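Local coordinates for Lactamase_B domain-containing protein (Bacillus lehensis G1, PDB 7EV5) that binds two zinc ions in a metallo-beta-lactamase fold and probably acts as a promiscuous hydrolase, resembling both B3 beta-lactamases and glyoxalase II, at residues D20-V25 against E43-L48; F126-H131 against N176-L181; D150-Q155 against D202-L207. One frame throughout, in Å; residues are numbered along the deposited sequence.

Interaction 1: D20-V25 against E43-L48; sequences DDKEAV and EQLTPL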
loop_
_atom_site.group_PDB
_atom_site.type_symbol
_atom_site.label_atom_id
_atom_site.label_comp_id
_atom_site.label_asym_id
_atom_site.label_seq_id
_atom_site.Cartn_x
_atom_site.Cartn_y
_atom_site.Cartn_z
ATOM N N ASP A 20 6.281 20.458 -0.261
ATOM C CA ASP A 20 6.007 21.821 -0.705
ATOM C C ASP A 20 6.568 22.109 -2.091
ATOM O O ASP A 20 6.054 23.000 -2.779
ATOM C CB ASP A 20 6.507 22.838 0.323
ATOM C CG ASP A 20 5.670 22.843 1.590
ATOM O OD1 ASP A 20 4.593 22.211 1.599
ATOM O OD2 ASP A 20 6.083 23.486 2.576
ATOM N N ASP A 21 7.591 21.370 -2.522
ATOM C CA ASP A 21 8.144 21.475 -3.868
ATOM C C ASP A 21 7.302 20.760 -4.920
ATOM O O ASP A 21 7.748 20.647 -6.068
ATOM C CB ASP A 21 9.576 20.927 -3.913
ATOM C CG ASP A 21 10.559 21.792 -3.149
ATOM O OD1 ASP A 21 11.643 21.281 -2.785
ATOM O OD2 ASP A 21 10.251 22.977 -2.916
ATOM N N LYS A 22 6.119 20.268 -4.545
ATOM C CA LYS A 22 5.168 19.613 -5.442
ATOM C C LYS A 22 5.687 18.301 -6.028
ATOM O O LYS A 22 5.230 17.866 -7.089
ATOM C CB LYS A 22 4.612 20.558 -6.517
ATOM C CG LYS A 22 3.727 21.660 -5.944
ATOM C CD LYS A 22 2.379 21.707 -6.652
ATOM C CE LYS A 22 1.394 22.607 -5.923
ATOM N NZ LYS A 22 0.050 21.968 -5.781
ATOM N N GLU A 23 6.623 17.654 -5.349
ATOM C CA GLU A 23 7.018 16.296 -5.681
ATOM C C GLU A 23 6.148 15.327 -4.899
ATOM O O GLU A 23 5.597 15.668 -3.849
ATOM C CB GLU A 23 8.478 16.068 -5.314
ATOM C CG GLU A 23 9.429 16.982 -6.055
ATOM C CD GLU A 23 10.817 16.977 -5.447
ATOM O OE1 GLU A 23 10.933 16.990 -4.202
ATOM O OE2 GLU A 23 11.796 16.950 -6.223
ATOM N N ALA A 24 6.024 14.107 -5.417
ATOM C CA ALA A 24 5.040 13.206 -4.837
ATOM C C ALA A 24 5.487 11.753 -4.902
ATOM O O ALA A 24 6.251 11.349 -5.783
ATOM C CB ALA A 24 3.694 13.343 -5.546
ATOM N N VAL A 25 4.948 10.969 -3.970
ATOM C CA VAL A 25 5.094 9.516 -3.925
ATOM C C VAL A 25 3.691 8.922 -3.973
ATOM O O VAL A 25 2.800 9.370 -3.242
ATOM C CB VAL A 25 5.842 9.072 -2.649
ATOM C CG1 VAL A 25 6.036 7.558 -2.614
ATOM C CG2 VAL A 25 7.197 9.757 -2.573
ATOM N N GLU A 43 -3.084 19.215 -10.160
ATOM C CA GLU A 43 -2.370 19.735 -9.001
ATOM C C GLU A 43 -0.918 20.060 -9.308
ATOM O O GLU A 43 -0.207 20.535 -8.417
ATOM C CB GLU A 43 -2.457 18.741 -7.841
ATOM C CG GLU A 43 -3.876 18.481 -7.376
ATOM C CD GLU A 43 -4.591 19.751 -6.969
ATOM O OE1 GLU A 43 -4.041 20.504 -6.142
ATOM O OE2 GLU A 43 -5.704 19.991 -7.478
ATOM N N GLN A 44 -0.472 19.812 -10.538
ATOM C CA GLN A 44 0.899 20.098 -10.952
ATOM C C GLN A 44 1.913 19.389 -10.055
ATOM O O GLN A 44 2.958 19.940 -9.706
ATOM C CB GLN A 44 1.152 21.608 -11.051
ATOM C CG GLN A 44 0.041 22.336 -11.815
ATOM C CD GLN A 44 0.422 23.744 -12.247
ATOM O OE1 GLN A 44 1.469 23.961 -12.858
ATOM N NE2 GLN A 44 -0.435 24.704 -11.936
ATOM N N LEU A 45 1.587 18.154 -9.667
ATOM C CA LEU A 45 2.476 17.333 -8.858
ATOM C C LEU A 45 3.333 16.459 -9.764
ATOM O O LEU A 45 2.857 15.933 -10.773
ATOM C CB LEU A 45 1.660 16.448 -7.910
ATOM C CG LEU A 45 0.982 17.169 -6.740
ATOM C CD1 LEU A 45 -0.066 16.300 -6.044
ATOM C CD2 LEU A 45 2.011 17.666 -5.727
ATOM N N THR A 46 4.604 16.308 -9.397
ATOM C CA THR A 46 5.528 15.458 -10.140
ATOM C C THR A 46 5.789 14.191 -9.340
ATOM O O THR A 46 6.550 14.222 -8.361
ATOM C CB THR A 46 6.837 16.211 -10.387
ATOM O OG1 THR A 46 6.575 17.332 -11.242
ATOM C CG2 THR A 46 7.867 15.315 -11.049
ATOM N N PRO A 47 5.190 13.060 -9.700
ATOM C CA PRO A 47 5.456 11.833 -8.944
ATOM C C PRO A 47 6.853 11.309 -9.227
ATOM O O PRO A 47 7.394 11.471 -10.322
ATOM C CB PRO A 47 4.385 10.856 -9.442
ATOM C CG PRO A 47 3.929 11.391 -10.734
ATOM C CD PRO A 47 4.165 12.876 -10.741
ATOM N N LEU A 48 7.436 10.694 -8.194
ATOM C CA LEU A 48 8.790 10.160 -8.224
ATOM C C LEU A 48 8.846 8.641 -8.248
ATOM O O LEU A 48 9.838 8.086 -8.736
ATOM C CB LEU A 48 9.588 10.646 -7.004
ATOM C CG LEU A 48 9.676 12.156 -6.810
ATOM C CD1 LEU A 48 10.366 12.485 -5.493
ATOM C CD2 LEU A 48 10.408 12.799 -7.985
#
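The backbones of K22-A24 and L45-P47 run side by side in parallel, the axes of strands 23-25 and 46-48 approaching to 4.3 Å while their directions diverge by 46°, a pronounced twist. The first rung is T46 N to K22 O, 2.9 Å and nearly straight. A24 N then gives to T46 O at 3.0 Å, a more bent bond whose donor stands above the carbonyl plane, and L48 N returns to A24 O at 2.8 Å. A24 thus binds the residues before and after P47, so the missing N-H of the proline costs this pair nothing; P47 CA also brings its hydrogen to A24 O.

These are the two strands of a beta-alpha-beta crossover, joined through helix 33-42 and placed at the centre of the N-terminal sheet of the metallo-beta-lactamase fold. A24 and P47 project from one face. There the methyl CB of A24 packs against L45 CB, 4.4 Å away, and against V16, a small side chain suited to this buried place. E23 and T46 project from the other face, where E23 CB lies 4.1 Å from L48 CD1. The E23 carboxylate is left to accept from N19 through OE1. L48 suits this spot because it also packs on F121 and I118.

K22 has a left-handed backbone (phi 65°) and reaches beyond the ladder. Its chain, bent at chi2 (-128°) and again at chi4, passes CD over Q44 O and E43 O and sets NZ in the carbonyl plane of E43 O at 3.0 Å. E43 and Q44 close the helix, Q44 with the positive phi of a Schellman motif, and a lysine ammonium probably complements the negative potential there. The E43 carboxylate adds opposite charge nearby, E43 OE1 lying 4.4 Å from K22 NZ, too far for a salt bridge.

Interaction 2: F126-H131 against N176-L181; sequences FHTPGH and NKILPL. With ZN (zinc ion), chain B.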
loop_
_atom_site.group_PDB
_atom_site.type_symbol
_atom_site.label_atom_id
_atom_site.label_comp_id
_atom_site.label_asym_id
_atom_site.label_seq_id
_atom_site.Cartn_x
_atom_site.Cartn_y
_atom_site.Cartn_z
ATOM N N PHE A 126 8.807 -1.784 7.009
ATOM C CA PHE A 126 8.564 -2.978 7.798
ATOM C C PHE A 126 7.964 -4.048 6.904
ATOM O O PHE A 126 7.057 -3.771 6.116
ATOM C CB PHE A 126 7.590 -2.678 8.929
ATOM C CG PHE A 126 8.094 -1.652 9.908
ATOM C CD1 PHE A 126 8.809 -2.038 11.027
ATOM C CD2 PHE A 126 7.860 -0.309 9.702
ATOM C CE1 PHE A 126 9.264 -1.091 11.935
ATOM C CE2 PHE A 126 8.316 0.647 10.602
ATOM C CZ PHE A 126 9.022 0.247 11.718
ATOM N N HIS A 127 8.459 -5.271 7.037
ATOM C CA HIS A 127 7.862 -6.402 6.342
ATOM C C HIS A 127 6.739 -6.922 7.235
ATOM O O HIS A 127 6.992 -7.379 8.354
ATOM C CB HIS A 127 8.920 -7.467 6.034
ATOM C CG HIS A 127 8.402 -8.611 5.213
ATOM N ND1 HIS A 127 8.829 -9.909 5.395
ATOM C CD2 HIS A 127 7.480 -8.658 4.220
ATOM C CE1 HIS A 127 8.200 -10.703 4.546
ATOM N NE2 HIS A 127 7.373 -9.969 3.823
ATOM N N THR A 128 5.488 -6.805 6.771
ATOM C CA THR A 128 4.306 -7.035 7.604
ATOM C C THR A 128 3.373 -8.034 6.934
ATOM O O THR A 128 2.239 -7.694 6.552
ATOM C CB THR A 128 3.566 -5.729 7.905
ATOM O OG1 THR A 128 3.307 -5.020 6.687
ATOM C CG2 THR A 128 4.394 -4.836 8.814
ATOM N N PRO A 129 3.815 -9.291 6.796
ATOM C CA PRO A 129 2.986 -10.320 6.145
ATOM C C PRO A 129 1.829 -10.815 6.999
ATOM O O PRO A 129 1.678 -10.443 8.166
ATOM C CB PRO A 129 3.994 -11.448 5.880
ATOM C CG PRO A 129 4.975 -11.310 7.031
ATOM C CD PRO A 129 5.148 -9.813 7.153
ATOM N N GLY A 130 1.006 -11.683 6.413
ATOM C CA GLY A 130 -0.160 -12.226 7.081
ATOM C C GLY A 130 -1.386 -12.126 6.202
ATOM O O GLY A 130 -2.111 -13.106 6.015
ATOM N N HIS A 131 -1.644 -10.924 5.677
ATOM C CA HIS A 131 -2.637 -10.761 4.622
ATOM C C HIS A 131 -2.069 -11.200 3.270
ATOM O O HIS A 131 -2.786 -11.788 2.449
ATOM C CB HIS A 131 -3.122 -9.306 4.605
ATOM C CG HIS A 131 -3.944 -8.936 3.408
ATOM N ND1 HIS A 131 -5.287 -9.232 3.288
ATOM C CD2 HIS A 131 -3.612 -8.253 2.290
ATOM C CE1 HIS A 131 -5.744 -8.757 2.144
ATOM N NE2 HIS A 131 -4.745 -8.160 1.511
ATOM N N ASN A 176 3.838 -6.816 16.884
ATOM C CA ASN A 176 5.286 -6.686 17.008
ATOM C C ASN A 176 5.877 -5.577 16.153
ATOM O O ASN A 176 6.955 -5.072 16.486
ATOM C CB ASN A 176 5.993 -8.006 16.677
ATOM C CG ASN A 176 5.565 -9.145 17.585
ATOM O OD1 ASN A 176 5.085 -8.923 18.692
ATOM N ND2 ASN A 176 5.707 -10.376 17.094
ATOM N N LYS A 177 5.214 -5.187 15.069
ATOM C CA LYS A 177 5.792 -4.218 14.148
ATOM C C LYS A 177 4.980 -2.944 13.986
ATOM O O LYS A 177 5.567 -1.873 13.818
ATOM C CB LYS A 177 6.003 -4.881 12.784
ATOM C CG LYS A 177 6.919 -6.104 12.880
ATOM C CD LYS A 177 7.092 -6.780 11.551
ATOM C CE LYS A 177 8.044 -7.953 11.697
ATOM N NZ LYS A 177 8.079 -8.781 10.459
ATOM N N ILE A 178 3.653 -3.018 14.020
ATOM C CA ILE A 178 2.831 -1.839 13.769
ATOM C C ILE A 178 2.484 -1.100 15.051
ATOM O O ILE A 178 2.765 0.097 15.180
ATOM C CB ILE A 178 1.584 -2.218 12.960
ATOM C CG1 ILE A 178 2.033 -2.616 11.558
ATOM C CG2 ILE A 178 0.584 -1.059 12.919
ATOM C CD1 ILE A 178 0.914 -2.926 10.639
ATOM N N LEU A 179 1.874 -1.797 16.006
ATOM C CA LEU A 179 1.432 -1.128 17.225
ATOM C C LEU A 179 2.542 -0.492 18.065
ATOM O O LEU A 179 2.224 0.461 18.797
ATOM C CB LEU A 179 0.521 -2.044 18.052
ATOM C CG LEU A 179 -0.772 -2.473 17.351
ATOM C CD1 LEU A 179 -1.601 -3.371 18.253
ATOM C CD2 LEU A 179 -1.587 -1.275 16.879
ATOM N N PRO A 180 3.807 -0.936 18.038
ATOM C CA PRO A 180 4.848 -0.190 18.778
ATOM C C PRO A 180 5.156 1.196 18.221
ATOM O O PRO A 180 5.861 1.964 18.891
ATOM C CB PRO A 180 6.080 -1.105 18.697
ATOM C CG PRO A 180 5.532 -2.454 18.433
ATOM C CD PRO A 180 4.333 -2.229 17.552
ATOM N N LEU A 181 4.677 1.540 17.025
ATOM C CA LEU A 181 4.914 2.866 16.477
ATOM C C LEU A 181 4.166 3.922 17.300
ATOM O O LEU A 181 3.240 3.596 18.046
ATOM C CB LEU A 181 4.458 2.901 15.019
ATOM C CG LEU A 181 5.340 2.081 14.083
ATOM C CD1 LEU A 181 4.702 1.951 12.712
ATOM C CD2 LEU A 181 6.728 2.707 13.973
HETATM ZN ZN ZN B . -4.875 -7.146 -0.279
HETATM O O HOH W 1 -6.413 -6.369 -1.162
#
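K177, in the last turn of helix 167-178, packs against the end of strand 121-127, where the second sheet of the metallo-beta-lactamase fold runs out into the loop that carries zinc ligand H131. Its CB touches two apolar groups, 4.3 Å from the methyl CG2 of T128 and a little farther from F126 CD1. CG leaves beside the backbone N (chi1 -59°), and from there the chain is fully extended, which carries it along the strand. CD passes H127 O at 3.3 Å, CE follows it, and NZ ends on that same oxygen at 2.8 Å, almost in line with the C=O bond. A lysine suits the place because its CB packs against F126 and T128, while the long chain lets the ammonium meet a backbone carbonyl at the end of the strand.

F126 turns one ring face to the carbonyl of K177, whose O stands 4.2 Å above the plane and toward the rim. Its CZ reaches L181 CD2 at 4.0 Å, the two side chains sliding past each other in opposite directions, with Y139 touching both. T128 divides its branches: CG2 packs against I178 CG1 at 4.2 Å, and OG1 is hydrogen-bonded to S137 OG. CB of H127 is directed away from K177, and its ring has partners of its own: NE2 is hydrogen-bonded to P133 O, H77 stacks on the ring and P129 CD lies over the centre of one face.

Beyond P129 the chain bends through G130, whose positive phi (131°) and negative psi would jam any CB against the preceding carbonyl O. That turn delivers H131, whose ND1 is held by R159 O, fixing the ring's rotation. H54 and H56 bind the same zinc, which carries a water at 1.9 Å and takes H131 NE2 at 2.1 Å.

Interaction 3: D150-Q155 against D202-L207; sequences DVLFQQ and DHNPFL. With ZN (zinc ion), chain C.
L152 and N204 slide past each other, CD1 of the leucine lying 3.6 Å from ND2 of the asparagine, where the loop after strand 145-149 of the metallo-beta-lactamase fold meets the turn that follows helix 197-203. L152 also sends CD1 to L207 CD1 at 4.0 Å, its CG lying opposite the backbone N (chi1 176°). The two leucines make the apolar side of the contact, extended by V187 on L152 and by I174 and L179 on L207. Nearer the surface, Q155 O faces the edge of the F206 ring, in its plane, 3.4 Å from CE2, while P205 CD and CG also lie close to that oxygen.

N204 does much to shape the turn. OD1 accepts from F206 N at 2.9 Å in the carbonyl plane, an Asx turn, and N204 O receives L207 N to close a type I beta turn. ND2 gives to S156 O and to E200 OE1, which also takes Q155 N, so one buried amide ties the turn to strand 156-157 and back to helix 197-203; asparagine suits it by offering donor and acceptor from one short side chain.

At the far end of 150-155, F153 turns its ring edge to the D150 carboxylate. D58, H59 and H191 complete the site, with a water 2.0 Å from the zinc ion, which D150 OD2 binds at 2.0 Å.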
loop_
_atom_site.group_PDB
_atom_site.type_symbol
_atom_site.label_atom_id
_atom_site.label_comp_id
_atom_site.label_asym_id
_atom_site.label_seq_id
_atom_site.Cartn_x
_atom_site.Cartn_y
_atom_site.Cartn_z
ATOM N N ASP A 150 -3.052 -3.580 3.774
ATOM C CA ASP A 150 -4.225 -4.298 4.256
ATOM C C ASP A 150 -3.961 -5.057 5.547
ATOM O O ASP A 150 -4.624 -6.055 5.816
ATOM C CB ASP A 150 -4.780 -5.223 3.171
ATOM C CG ASP A 150 -5.389 -4.465 1.999
ATOM O OD1 ASP A 150 -5.340 -3.219 1.991
ATOM O OD2 ASP A 150 -5.886 -5.136 1.068
ATOM N N VAL A 151 -3.033 -4.579 6.371
ATOM C CA VAL A 151 -2.755 -5.251 7.636
ATOM C C VAL A 151 -3.767 -4.849 8.704
ATOM O O VAL A 151 -4.353 -5.702 9.385
ATOM C CB VAL A 151 -1.309 -4.940 8.062
ATOM C CG1 VAL A 151 -1.046 -5.445 9.461
ATOM C CG2 VAL A 151 -0.328 -5.573 7.078
ATOM N N LEU A 152 -3.977 -3.545 8.867
ATOM C CA LEU A 152 -4.740 -2.981 9.975
ATOM C C LEU A 152 -5.674 -1.923 9.415
ATOM O O LEU A 152 -5.225 -1.001 8.729
ATOM C CB LEU A 152 -3.794 -2.338 10.998
ATOM C CG LEU A 152 -4.421 -1.603 12.183
ATOM C CD1 LEU A 152 -5.252 -2.554 13.044
ATOM C CD2 LEU A 152 -3.363 -0.895 13.010
ATOM N N PHE A 153 -6.966 -2.048 9.704
ATOM C CA PHE A 153 -7.943 -1.063 9.270
ATOM C C PHE A 153 -8.558 -0.415 10.496
ATOM O O PHE A 153 -8.337 -0.839 11.632
ATOM C CB PHE A 153 -9.071 -1.727 8.474
ATOM C CG PHE A 153 -8.601 -2.559 7.311
ATOM C CD1 PHE A 153 -7.913 -1.980 6.249
ATOM C CD2 PHE A 153 -8.877 -3.919 7.256
ATOM C CE1 PHE A 153 -7.499 -2.754 5.160
ATOM C CE2 PHE A 153 -8.466 -4.695 6.175
ATOM C CZ PHE A 153 -7.769 -4.113 5.122
ATOM N N GLN A 154 -9.344 0.630 10.260
ATOM C CA GLN A 154 -10.177 1.178 11.320
ATOM C C GLN A 154 -11.225 0.137 11.689
ATOM O O GLN A 154 -12.073 -0.219 10.868
ATOM C CB GLN A 154 -10.846 2.455 10.828
ATOM C CG GLN A 154 -11.614 3.188 11.909
ATOM C CD GLN A 154 -12.473 4.288 11.336
ATOM O OE1 GLN A 154 -13.423 4.027 10.592
ATOM N NE2 GLN A 154 -12.129 5.532 11.653
ATOM N N GLN A 155 -11.139 -0.390 12.911
ATOM C CA GLN A 155 -12.090 -1.347 13.483
ATOM C C GLN A 155 -11.995 -2.772 12.940
ATOM O O GLN A 155 -12.833 -3.609 13.299
ATOM C CB GLN A 155 -13.548 -0.862 13.419
ATOM C CG GLN A 155 -13.871 0.276 14.366
ATOM C CD GLN A 155 -13.800 -0.159 15.813
ATOM O OE1 GLN A 155 -12.954 0.311 16.573
ATOM N NE2 GLN A 155 -14.684 -1.068 16.200
ATOM N N ASP A 202 -6.764 1.031 21.378
ATOM C CA ASP A 202 -7.786 1.179 22.401
ATOM C C ASP A 202 -9.150 0.634 21.997
ATOM O O ASP A 202 -9.950 0.308 22.881
ATOM C CB ASP A 202 -7.927 2.653 22.788
ATOM C CG ASP A 202 -6.671 3.207 23.431
ATOM O OD1 ASP A 202 -5.802 2.403 23.838
ATOM O OD2 ASP A 202 -6.552 4.447 23.527
ATOM N N HIS A 203 -9.446 0.524 20.700
ATOM C CA HIS A 203 -10.820 0.238 20.301
ATOM C C HIS A 203 -11.005 -0.813 19.214
ATOM O O HIS A 203 -12.153 -1.183 18.956
ATOM C CB HIS A 203 -11.547 1.528 19.884
ATOM C CG HIS A 203 -11.322 2.678 20.816
ATOM N ND1 HIS A 203 -11.613 2.615 22.162
ATOM C CD2 HIS A 203 -10.834 3.922 20.596
ATOM C CE1 HIS A 203 -11.312 3.769 22.731
ATOM N NE2 HIS A 203 -10.838 4.580 21.801
ATOM N N ASN A 204 -9.953 -1.302 18.566
ATOM C CA ASN A 204 -10.128 -2.327 17.540
ATOM C C ASN A 204 -10.492 -3.644 18.212
ATOM O O ASN A 204 -9.693 -4.166 18.998
ATOM C CB ASN A 204 -8.842 -2.485 16.728
ATOM C CG ASN A 204 -9.027 -3.346 15.487
ATOM O OD1 ASN A 204 -9.506 -4.475 15.563
ATOM N ND2 ASN A 204 -8.618 -2.816 14.329
ATOM N N PRO A 205 -11.664 -4.220 17.926
ATOM C CA PRO A 205 -12.088 -5.429 18.653
ATOM C C PRO A 205 -11.250 -6.659 18.358
ATOM O O PRO A 205 -11.294 -7.616 19.142
ATOM C CB PRO A 205 -13.545 -5.618 18.209
ATOM C CG PRO A 205 -13.631 -4.922 16.894
ATOM C CD PRO A 205 -12.680 -3.762 16.965
ATOM N N PHE A 206 -10.493 -6.672 17.266
ATOM C CA PHE A 206 -9.627 -7.795 16.935
ATOM C C PHE A 206 -8.258 -7.701 17.596
ATOM O O PHE A 206 -7.423 -8.590 17.388
ATOM C CB PHE A 206 -9.466 -7.912 15.416
ATOM C CG PHE A 206 -10.766 -8.015 14.675
ATOM C CD1 PHE A 206 -11.280 -9.251 14.318
ATOM C CD2 PHE A 206 -11.472 -6.876 14.326
ATOM C CE1 PHE A 206 -12.476 -9.352 13.634
ATOM C CE2 PHE A 206 -12.675 -6.970 13.643
ATOM C CZ PHE A 206 -13.174 -8.210 13.296
ATOM N N LEU A 207 -8.009 -6.661 18.393
ATOM C CA LEU A 207 -6.698 -6.433 18.988
ATOM C C LEU A 207 -6.651 -6.644 20.496
ATOM O O LEU A 207 -5.576 -6.501 21.089
ATOM C CB LEU A 207 -6.169 -5.039 18.625
ATOM C CG LEU A 207 -5.893 -4.810 17.136
ATOM C CD1 LEU A 207 -4.984 -3.616 16.939
ATOM C CD2 LEU A 207 -5.309 -6.063 16.490
HETATM ZN ZN ZN C . -6.808 -4.478 -0.638
HETATM O O HOH W 1 -6.413 -6.369 -1.162
#

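Interaction 1 comes first along the chain and stands apart, in the N-terminal sheet, its centre about 28 Å from that of interaction 2 and 31 Å from that of interaction 3, on the opposite side of the chain's centre. Interactions 2 and 3 alternate along the sequence, lie about 13 Å apart between centres, and touch: V151 packs on T128 and I178, and L179 meets L207. Interaction 2 joins strand 121-127 to the end of helix 167-178, and interaction 3 joins the 150-155 loop to the turn after helix 197-203. Segments 126-131 and 150-155 also supply H131 and D150 to the dizinc centre, where a single water binds both zinc ions.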